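PDB 2HES: cytosolic iron-sulfur protein assembly protein 1 from Saccharomyces cerevisiae, which serves as an essential component of the cytosolic iron-sulfur protein assembly machinery, required for the maturation of iron-sulfur proteins outside the mitochondria. Local coordinates for residues Leu149-Gln154 / Arg178-Tyr183; Asp174-Ile179 / Val190-Gly195; Val223-Tyr228 / Val240-Leu245. All coordinates share one frame; numbering follows the deposited sequence.

Interaction 1: residues Leu149-Gln154 / Arg178-Tyr183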
loop_
_atom_site.group_PDB
_atom_site.type_symbol
_atom_site.label_atom_id
_atom_site.label_comp_id
_atom_site.label_asym_id
_atom_site.label_seq_id
_atom_site.Cartn_x
_atom_site.Cartn_y
_atom_site.Cartn_z
ATOM N N LEU A 149 11.789 -14.617 -0.801
ATOM C CA LEU A 149 12.770 -13.575 -1.095
ATOM C C LEU A 149 13.253 -12.985 0.216
ATOM O O LEU A 149 12.492 -12.299 0.927
ATOM C CB LEU A 149 12.117 -12.492 -1.925
ATOM C CG LEU A 149 11.675 -12.980 -3.294
ATOM C CD1 LEU A 149 10.764 -11.965 -3.912
ATOM C CD2 LEU A 149 12.952 -13.283 -4.155
ATOM N N GLN A 150 14.495 -13.327 0.545
ATOM C CA GLN A 150 15.054 -13.033 1.873
ATOM C C GLN A 150 16.324 -12.228 1.705
ATOM O O GLN A 150 17.428 -12.775 1.735
ATOM C CB GLN A 150 15.309 -14.364 2.614
ATOM C CG GLN A 150 14.052 -15.186 2.810
ATOM C CD GLN A 150 14.267 -16.368 3.728
ATOM O OE1 GLN A 150 14.220 -17.518 3.291
ATOM N NE2 GLN A 150 14.538 -16.091 5.004
ATOM N N GLU A 151 16.182 -10.917 1.506
ATOM C CA GLU A 151 17.364 -10.041 1.423
ATOM C C GLU A 151 17.352 -8.902 2.422
ATOM O O GLU A 151 18.437 -8.428 2.849
ATOM C CB GLU A 151 17.583 -9.499 0.007
ATOM C CG GLU A 151 17.664 -10.581 -1.107
ATOM C CD GLU A 151 18.731 -11.657 -0.872
ATOM O OE1 GLU A 151 19.884 -11.329 -0.497
ATOM O OE2 GLU A 151 18.411 -12.848 -1.085
ATOM N N HIS A 152 16.151 -8.465 2.801
ATOM C CA HIS A 152 15.982 -7.432 3.827
ATOM C C HIS A 152 16.631 -7.979 5.093
ATOM O O HIS A 152 16.695 -9.200 5.290
ATOM C CB HIS A 152 14.499 -7.054 4.065
ATOM C CG HIS A 152 13.957 -6.112 3.029
ATOM N ND1 HIS A 152 14.428 -4.821 2.883
ATOM C CD2 HIS A 152 13.007 -6.278 2.075
ATOM C CE1 HIS A 152 13.781 -4.235 1.883
ATOM N NE2 HIS A 152 12.933 -5.097 1.368
ATOM N N SER A 153 17.152 -7.083 5.905
ATOM C CA SER A 153 17.782 -7.504 7.159
ATOM C C SER A 153 16.907 -7.264 8.375
ATOM O O SER A 153 17.320 -7.617 9.517
ATOM C CB SER A 153 19.130 -6.794 7.323
ATOM O OG SER A 153 18.914 -5.406 7.501
ATOM N N GLN A 154 15.751 -6.634 8.167
ATOM C CA GLN A 154 14.724 -6.383 9.205
ATOM C C GLN A 154 13.305 -6.556 8.668
ATOM O O GLN A 154 13.118 -6.746 7.438
ATOM C CB GLN A 154 14.866 -4.984 9.844
ATOM C CG GLN A 154 16.188 -4.715 10.554
ATOM C CD GLN A 154 16.372 -5.535 11.821
ATOM O OE1 GLN A 154 15.431 -5.742 12.616
ATOM N NE2 GLN A 154 17.597 -6.007 12.022
ATOM N N ARG A 178 13.548 -2.283 -1.545
ATOM C CA ARG A 178 14.151 -3.190 -2.508
ATOM C C ARG A 178 13.209 -3.355 -3.687
ATOM O O ARG A 178 11.983 -3.376 -3.518
ATOM C CB ARG A 178 14.502 -4.560 -1.902
ATOM C CG ARG A 178 15.783 -4.454 -1.073
ATOM C CD ARG A 178 16.195 -5.811 -0.536
ATOM N NE ARG A 178 17.391 -5.657 0.260
ATOM C CZ ARG A 178 18.618 -5.986 -0.088
ATOM N NH1 ARG A 178 18.880 -6.542 -1.270
ATOM N NH2 ARG A 178 19.599 -5.727 0.786
ATOM N N ILE A 179 13.803 -3.467 -4.862
ATOM C CA ILE A 179 13.038 -3.674 -6.106
ATOM C C ILE A 179 13.307 -5.086 -6.537
ATOM O O ILE A 179 14.479 -5.522 -6.571
ATOM C CB ILE A 179 13.498 -2.645 -7.231
ATOM C CG1 ILE A 179 13.432 -1.182 -6.783
ATOM C CG2 ILE A 179 12.666 -2.878 -8.538
ATOM C CD1 ILE A 179 12.038 -0.748 -6.350
ATOM N N TRP A 180 12.251 -5.805 -6.934
ATOM C CA TRP A 180 12.372 -7.198 -7.276
ATOM C C TRP A 180 11.774 -7.402 -8.655
ATOM O O TRP A 180 10.736 -6.795 -8.977
ATOM C CB TRP A 180 11.559 -8.032 -6.301
ATOM C CG TRP A 180 11.883 -7.737 -4.875
ATOM C CD1 TRP A 180 11.276 -6.788 -4.107
ATOM C CD2 TRP A 180 12.786 -8.455 -4.007
ATOM N NE1 TRP A 180 11.794 -6.829 -2.814
ATOM C CE2 TRP A 180 12.713 -7.838 -2.733
ATOM C CE3 TRP A 180 13.686 -9.537 -4.194
ATOM C CZ2 TRP A 180 13.500 -8.267 -1.627
ATOM C CZ3 TRP A 180 14.489 -9.941 -3.113
ATOM C CH2 TRP A 180 14.369 -9.298 -1.828
ATOM N N LYS A 181 12.416 -8.259 -9.434
ATOM C CA LYS A 181 12.021 -8.484 -10.834
ATOM C C LYS A 181 12.268 -9.952 -11.134
ATOM O O LYS A 181 13.146 -10.524 -10.519
ATOM C CB LYS A 181 12.984 -7.681 -11.698
ATOM C CG LYS A 181 12.792 -7.865 -13.155
ATOM C CD LYS A 181 13.618 -6.823 -13.872
ATOM C CE LYS A 181 13.394 -6.963 -15.377
ATOM N NZ LYS A 181 13.801 -5.771 -16.143
ATOM N N ASP A 182 11.536 -10.549 -12.085
ATOM C CA ASP A 182 11.864 -11.934 -12.441
ATOM C C ASP A 182 12.485 -12.053 -13.823
ATOM O O ASP A 182 12.236 -11.220 -14.710
ATOM C CB ASP A 182 10.643 -12.834 -12.363
ATOM C CG ASP A 182 9.835 -12.817 -13.631
ATOM O OD1 ASP A 182 9.055 -11.864 -13.822
ATOM O OD2 ASP A 182 9.994 -13.758 -14.441
ATOM N N TYR A 183 13.320 -13.083 -13.977
ATOM C CA TYR A 183 13.657 -13.624 -15.287
ATOM C C TYR A 183 13.173 -15.062 -15.293
ATOM O O TYR A 183 13.752 -15.910 -14.615
ATOM C CB TYR A 183 15.160 -13.501 -15.566
ATOM C CG TYR A 183 15.533 -12.063 -15.830
ATOM C CD1 TYR A 183 15.420 -11.512 -17.113
ATOM C CD2 TYR A 183 15.952 -11.231 -14.791
ATOM C CE1 TYR A 183 15.730 -10.173 -17.348
ATOM C CE2 TYR A 183 16.264 -9.892 -15.019
ATOM C CZ TYR A 183 16.152 -9.376 -16.296
ATOM O OH TYR A 183 16.464 -8.055 -16.519
#
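His152 and Trp180 converge on one hydroxyl: His152 NE2 and Trp180 NE1 both hydrogen-bond to Ser170 OG, while His152 ND1 is held from the other end by Asp174 OD2. This Asp-His-Ser-Trp network is the structural tetrad of the WD40 propeller, and here it ties the loop after strand 144-149 to strand 177-183, across the join between two blades. With both ring nitrogens engaged, the imidazole is fixed in rotation. His152 CD2 meets the edge of the indole, 4.2 Å from Trp180 CZ2, and one face of the imidazole is covered by the aliphatic part of Arg178, whose CD sits 3.8 Å from the centroid of the His152 ring in a CH-pi contact only 12° off the normal. Arg178 can lie there because its chain runs extended from CG to NE (chi2 -177°, chi3 -179°), which carries the guanidinium past the imidazole to Glu151. There Glu151 CB rests over a guanidinium face, 3.5 Å from Arg178 NH1. The carboxylate bends away at chi2, leaving Glu151 OE1 5.0 Å from Arg178 NH1, too far for a salt bridge. Glu151 CG instead meets the edge of the indole, 3.6 Å from Trp180 CH2. Leu149 works from another direction, spreading over one indole face: its CB stands 4.0 Å from the centroid of the Trp180 six-membered ring, and both its methyls, CD1 and CD2, come close to Trp180 CE3.

Interaction 2: residues Asp174-Ile179 / Val190-Gly195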
loop_
_atom_site.group_PDB
_atom_site.type_symbol
_atom_site.label_atom_id
_atom_site.label_comp_id
_atom_site.label_asym_id
_atom_site.label_seq_id
_atom_site.Cartn_x
_atom_site.Cartn_y
_atom_site.Cartn_z
ATOM N N ASP A 174 14.611 -1.948 7.844
ATOM C CA ASP A 174 16.069 -1.865 7.608
ATOM C C ASP A 174 16.467 -0.573 6.889
ATOM O O ASP A 174 17.628 -0.384 6.541
ATOM C CB ASP A 174 16.636 -3.098 6.918
ATOM C CG ASP A 174 16.173 -3.231 5.465
ATOM O OD1 ASP A 174 15.582 -2.256 4.985
ATOM O OD2 ASP A 174 16.466 -4.280 4.842
ATOM N N ASP A 175 15.491 0.298 6.698
ATOM C CA ASP A 175 15.657 1.654 6.104
ATOM C C ASP A 175 15.787 1.668 4.576
ATOM O O ASP A 175 16.030 2.745 3.974
ATOM C CB ASP A 175 16.856 2.426 6.693
ATOM C CG ASP A 175 16.814 2.546 8.210
ATOM O OD1 ASP A 175 15.770 2.295 8.842
ATOM O OD2 ASP A 175 17.860 2.935 8.766
ATOM N N THR A 176 15.598 0.504 3.967
ATOM C CA THR A 176 15.675 0.404 2.493
ATOM C C THR A 176 14.344 0.065 1.831
ATOM O O THR A 176 13.382 -0.376 2.474
ATOM C CB THR A 176 16.723 -0.609 2.017
ATOM O OG1 THR A 176 16.240 -1.959 2.229
ATOM C CG2 THR A 176 18.053 -0.390 2.752
ATOM N N VAL A 177 14.260 0.449 0.558
ATOM C CA VAL A 177 13.283 -0.127 -0.364
ATOM C C VAL A 177 14.087 -1.082 -1.279
ATOM O O VAL A 177 15.177 -0.727 -1.741
ATOM C CB VAL A 177 12.593 0.960 -1.213
ATOM C CG1 VAL A 177 11.717 0.296 -2.309
ATOM C CG2 VAL A 177 11.769 1.893 -0.334
ATOM N N ARG A 178 13.548 -2.283 -1.545
ATOM C CA ARG A 178 14.151 -3.190 -2.508
ATOM C C ARG A 178 13.209 -3.355 -3.687
ATOM O O ARG A 178 11.983 -3.376 -3.518
ATOM C CB ARG A 178 14.502 -4.560 -1.902
ATOM C CG ARG A 178 15.783 -4.454 -1.073
ATOM C CD ARG A 178 16.195 -5.811 -0.536
ATOM N NE ARG A 178 17.391 -5.657 0.260
ATOM C CZ ARG A 178 18.618 -5.986 -0.088
ATOM N NH1 ARG A 178 18.880 -6.542 -1.270
ATOM N NH2 ARG A 178 19.599 -5.727 0.786
ATOM N N ILE A 179 13.803 -3.467 -4.862
ATOM C CA ILE A 179 13.038 -3.674 -6.106
ATOM C C ILE A 179 13.307 -5.086 -6.537
ATOM O O ILE A 179 14.479 -5.522 -6.571
ATOM C CB ILE A 179 13.498 -2.645 -7.231
ATOM C CG1 ILE A 179 13.432 -1.182 -6.783
ATOM C CG2 ILE A 179 12.666 -2.878 -8.538
ATOM C CD1 ILE A 179 12.038 -0.748 -6.350
ATOM N N VAL A 190 16.834 -6.528 -7.680
ATOM C CA VAL A 190 17.618 -5.847 -8.719
ATOM C C VAL A 190 18.053 -4.439 -8.307
ATOM O O VAL A 190 18.868 -3.781 -8.998
ATOM C CB VAL A 190 16.886 -5.825 -10.087
ATOM C CG1 VAL A 190 16.734 -7.280 -10.570
ATOM C CG2 VAL A 190 15.571 -5.111 -9.988
ATOM N N ALA A 191 17.564 -3.993 -7.159
ATOM C CA ALA A 191 18.088 -2.719 -6.589
ATOM C C ALA A 191 17.775 -2.555 -5.125
ATOM O O ALA A 191 16.752 -2.999 -4.653
ATOM C CB ALA A 191 17.520 -1.540 -7.394
ATOM N N VAL A 192 18.672 -1.908 -4.401
ATOM C CA VAL A 192 18.460 -1.561 -3.022
ATOM C C VAL A 192 18.536 -0.019 -3.019
ATOM O O VAL A 192 19.557 0.567 -3.458
ATOM C CB VAL A 192 19.559 -2.126 -2.109
ATOM C CG1 VAL A 192 19.249 -1.767 -0.664
ATOM C CG2 VAL A 192 19.752 -3.639 -2.315
ATOM N N LEU A 193 17.440 0.606 -2.619
ATOM C CA LEU A 193 17.297 2.056 -2.531
ATOM C C LEU A 193 17.701 2.504 -1.123
ATOM O O LEU A 193 16.910 2.405 -0.176
ATOM C CB LEU A 193 15.861 2.493 -2.839
ATOM C CG LEU A 193 15.325 2.150 -4.243
ATOM C CD1 LEU A 193 13.962 2.660 -4.561
ATOM C CD2 LEU A 193 16.223 2.689 -5.212
ATOM N N ASN A 194 18.945 2.986 -1.026
ATOM C CA ASN A 194 19.603 3.363 0.220
ATOM C C ASN A 194 19.524 4.870 0.332
ATOM O O ASN A 194 19.881 5.587 -0.623
ATOM C CB ASN A 194 21.073 3.001 0.142
ATOM C CG ASN A 194 21.322 1.539 0.241
ATOM O OD1 ASN A 194 20.750 0.862 1.096
ATOM N ND2 ASN A 194 22.217 1.029 -0.609
ATOM N N GLY A 195 19.040 5.353 1.469
ATOM C CA GLY A 195 19.054 6.781 1.735
ATOM C C GLY A 195 18.214 7.212 2.923
ATOM O O GLY A 195 18.575 8.169 3.658
HETATM O O HOH W 1 15.913 4.194 1.797
HETATM O O HOH W 2 18.934 3.570 3.650
#
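A chi1 of -178° turns the two methyls of Val192 to different neighbours: CG1 reaches Thr176, 3.9 Å from Thr176 CB, and CG2 lies over a face of the Arg178 guanidinium. The latter fit is snug, with Val192 CG2 3.2 Å from Arg178 NH1. These residues belong to the outer hairpin of a WD40 propeller blade, where strands 177-183 and 186-193 run antiparallel. Arg178 and Val192 form a non-hydrogen-bonded pair, flanked by the hydrogen-bonded pairs Val177-Leu193 and Ile179-Ala191. The nearly straight bond from Leu193 N to Val177 O measures 2.8 Å, whereas its return partner, Val177 N to Leu193 O, is weak. At the other end Val190 and Ala191 both face Ile179 in a classic beta bulge; Val190 N gives Ile179 O its stronger bond (2.8 Å) and Ala191 N only a weak one. Val177, Ile179, Ala191 and Leu193 line the opposite face of the hairpin, which packs against the next blade, including Trp239 and Leu214. In the turn at 174-176, Asp174 OD1 accepts from Thr176 N, making an Asx turn, and from the hydroxyl as well, so the turn is gripped twice; chi1 of 74° brings Thr176 OG1 round to it. Where the strands part, one water donates to both Asp175 O and Leu193 O, and a second links Asp175 O to Gly195 N.

Interaction 3: residues Val223-Tyr228 / Val240-Leu245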
loop_
_atom_site.group_PDB
_atom_site.type_symbol
_atom_site.label_atom_id
_atom_site.label_comp_id
_atom_site.label_asym_id
_atom_site.label_seq_id
_atom_site.Cartn_x
_atom_site.Cartn_y
_atom_site.Cartn_z
ATOM N N VAL A 223 9.547 12.234 2.473
ATOM C CA VAL A 223 9.068 11.450 1.292
ATOM C C VAL A 223 10.121 11.623 0.243
ATOM O O VAL A 223 10.451 12.784 -0.084
ATOM C CB VAL A 223 7.739 11.980 0.763
ATOM C CG1 VAL A 223 7.282 11.086 -0.385
ATOM C CG2 VAL A 223 6.727 11.903 1.912
ATOM N N ARG A 224 10.715 10.516 -0.208
ATOM C CA ARG A 224 11.745 10.563 -1.304
ATOM C C ARG A 224 11.119 10.171 -2.627
ATOM O O ARG A 224 10.206 9.328 -2.667
ATOM C CB ARG A 224 12.891 9.589 -0.987
ATOM C CG ARG A 224 13.834 10.076 0.154
ATOM C CD ARG A 224 15.029 9.128 0.474
ATOM N NE ARG A 224 15.920 9.896 1.389
ATOM C CZ ARG A 224 17.206 10.200 1.160
ATOM N NH1 ARG A 224 17.814 9.755 0.084
ATOM N NH2 ARG A 224 17.881 10.934 2.053
ATOM N N VAL A 225 11.634 10.720 -3.725
ATOM C CA VAL A 225 11.238 10.272 -5.048
ATOM C C VAL A 225 12.518 9.690 -5.650
ATOM O O VAL A 225 13.569 10.346 -5.670
ATOM C CB VAL A 225 10.696 11.410 -5.876
ATOM C CG1 VAL A 225 10.449 11.003 -7.297
ATOM C CG2 VAL A 225 9.412 11.942 -5.256
ATOM N N TRP A 226 12.409 8.441 -6.085
ATOM C CA TRP A 226 13.526 7.700 -6.610
ATOM C C TRP A 226 13.289 7.535 -8.100
ATOM O O TRP A 226 12.149 7.277 -8.525
ATOM C CB TRP A 226 13.525 6.313 -5.971
ATOM C CG TRP A 226 13.564 6.304 -4.478
ATOM C CD1 TRP A 226 12.468 6.302 -3.605
ATOM C CD2 TRP A 226 14.737 6.196 -3.655
ATOM N NE1 TRP A 226 12.936 6.252 -2.290
ATOM C CE2 TRP A 226 14.308 6.151 -2.306
ATOM C CE3 TRP A 226 16.129 6.126 -3.927
ATOM C CZ2 TRP A 226 15.223 6.070 -1.222
ATOM C CZ3 TRP A 226 17.041 6.042 -2.822
ATOM C CH2 TRP A 226 16.572 6.020 -1.513
ATOM N N LYS A 227 14.375 7.519 -8.861
ATOM C CA LYS A 227 14.295 7.432 -10.308
ATOM C C LYS A 227 15.187 6.327 -10.840
ATOM O O LYS A 227 16.365 6.258 -10.495
ATOM C CB LYS A 227 14.824 8.721 -10.882
ATOM C CG LYS A 227 14.997 8.691 -12.437
ATOM C CD LYS A 227 15.498 10.097 -12.916
ATOM C CE LYS A 227 14.569 11.214 -12.786
ATOM N NZ LYS A 227 15.552 12.360 -13.146
ATOM N N TYR A 228 14.625 5.480 -11.698
ATOM C CA TYR A 228 15.413 4.458 -12.383
ATOM C C TYR A 228 16.344 5.088 -13.447
ATOM O O TYR A 228 15.919 5.971 -14.187
ATOM C CB TYR A 228 14.432 3.504 -13.045
ATOM C CG TYR A 228 14.993 2.526 -14.020
ATOM C CD1 TYR A 228 15.765 1.464 -13.596
ATOM C CD2 TYR A 228 14.664 2.598 -15.385
ATOM C CE1 TYR A 228 16.245 0.513 -14.481
ATOM C CE2 TYR A 228 15.115 1.614 -16.279
ATOM C CZ TYR A 228 15.919 0.594 -15.810
ATOM O OH TYR A 228 16.418 -0.349 -16.685
ATOM N N VAL A 240 18.501 6.235 -8.306
ATOM C CA VAL A 240 18.981 7.313 -7.383
ATOM C C VAL A 240 17.782 8.016 -6.778
ATOM O O VAL A 240 16.720 7.948 -7.339
ATOM C CB VAL A 240 19.883 8.373 -8.069
ATOM C CG1 VAL A 240 21.165 7.683 -8.580
ATOM C CG2 VAL A 240 19.083 9.210 -9.169
ATOM N N CYS A 241 17.957 8.656 -5.612
ATOM C CA CYS A 241 16.901 9.485 -5.056
ATOM C C CYS A 241 17.022 10.832 -5.765
ATOM O O CYS A 241 18.087 11.496 -5.671
ATOM C CB CYS A 241 17.122 9.668 -3.551
ATOM S SG CYS A 241 15.919 10.821 -2.936
ATOM N N GLU A 242 16.015 11.187 -6.548
ATOM C CA GLU A 242 16.088 12.441 -7.291
ATOM C C GLU A 242 15.569 13.656 -6.556
ATOM O O GLU A 242 15.927 14.760 -6.895
ATOM C CB GLU A 242 15.328 12.281 -8.580
ATOM C CG GLU A 242 13.901 12.494 -8.469
ATOM C CD GLU A 242 13.285 12.780 -9.839
ATOM O OE1 GLU A 242 13.705 13.663 -10.595
ATOM O OE2 GLU A 242 12.403 12.047 -10.173
ATOM N N ALA A 243 14.741 13.459 -5.524
ATOM C CA ALA A 243 14.178 14.603 -4.795
ATOM C C ALA A 243 13.754 14.167 -3.433
ATOM O O ALA A 243 13.360 13.017 -3.276
ATOM C CB ALA A 243 12.960 15.090 -5.510
ATOM N N ILE A 244 13.786 15.103 -2.487
ATOM C CA ILE A 244 13.060 14.952 -1.209
ATOM C C ILE A 244 11.937 16.004 -1.241
ATOM O O ILE A 244 12.190 17.205 -1.516
ATOM C CB ILE A 244 14.007 15.091 0.021
ATOM C CG1 ILE A 244 14.992 13.904 0.084
ATOM C CG2 ILE A 244 13.194 15.057 1.298
ATOM C CD1 ILE A 244 16.152 14.077 1.106
ATOM N N LEU A 245 10.688 15.583 -0.988
ATOM C CA LEU A 245 9.562 16.536 -1.102
ATOM C C LEU A 245 9.645 17.621 -0.030
ATOM O O LEU A 245 10.277 17.416 1.019
ATOM C CB LEU A 245 8.197 15.826 -1.034
ATOM C CG LEU A 245 8.009 14.679 -2.038
ATOM C CD1 LEU A 245 6.571 14.182 -1.990
ATOM C CD2 LEU A 245 8.345 15.145 -3.414
HETATM O O HOH W 3 9.818 15.145 2.600
#
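A classic beta bulge interrupts the outer hairpin of a WD40 propeller blade, where strand 223-231 meets the blade's outermost strand, 237-244. Glu242 and Ala243 both face Val225: Glu242 N reaches Val225 O at 2.7 Å, in the carbonyl plane, and Ala243 N adds a weak bond to the same oxygen. The register slips by one residue here, after which Lys227 and Val240 bond to each other through both backbone N-H groups. The slip sets Cys241 beside Trp226. Cys241 CB lies over one face of the indole, 4.0 Å from the centroid of the Trp226 six-membered ring, and Cys241 SG stands farther off, 4.7 Å above that centre. Trp226 NE1 is held by Ser216 OG on the neighbouring strand, which pins the ring beneath the cysteine. With chi1 of 174°, Cys241 SG also swings toward Arg224, coming 3.7 Å from Arg224 NH1. Ile244 runs alongside the same arginine, its CD1 3.7 Å from Arg224 NH2 over a face of the guanidinium. The other side of the hairpin is apolar at one end: Leu245 CD1 packs 3.6 Å from Val223 CG1 while Leu245 CD2 touches Val225 CG2, and Trp283 of the next blade covers Val225, Ala243 and Leu245. The Glu242 side chain lies beside Val225, near Val225 CG1, and carries its carboxylate to two basic groups. Glu242 OE2 pairs with Arg213, whereas the salt bridge from Lys227 NZ to Glu242 OE1 is long and weak at 3.4 Å. The carboxylate thus has two cationic partners, which would be expected to stabilise its ionised form, with Arg213 the firmer partner and Lys227 more loosely engaged.

Interactions 1 and 2 share Arg178 and strand 177-183, and they join directly through Asp174, which also takes the N-H of Ser153 in the loop 149-154. Interaction 1 is the buried one, with no hydrogen bond between its own segments: rings and aliphatic chains pack while the ring nitrogens of His152 and Trp180 bond to residues outside the two segments. Interactions 2 and 3, partly buried, are corresponding outer hairpins of consecutive blades, each built on backbone bonds and a bulge. They meet where Leu193 CD1 packs on Trp226, 3.7 Å from its CG. Waters bridge the strand ends in both; interaction 3 adds a weak Lys227-Glu242 salt bridge, and interaction 2 an Asx turn.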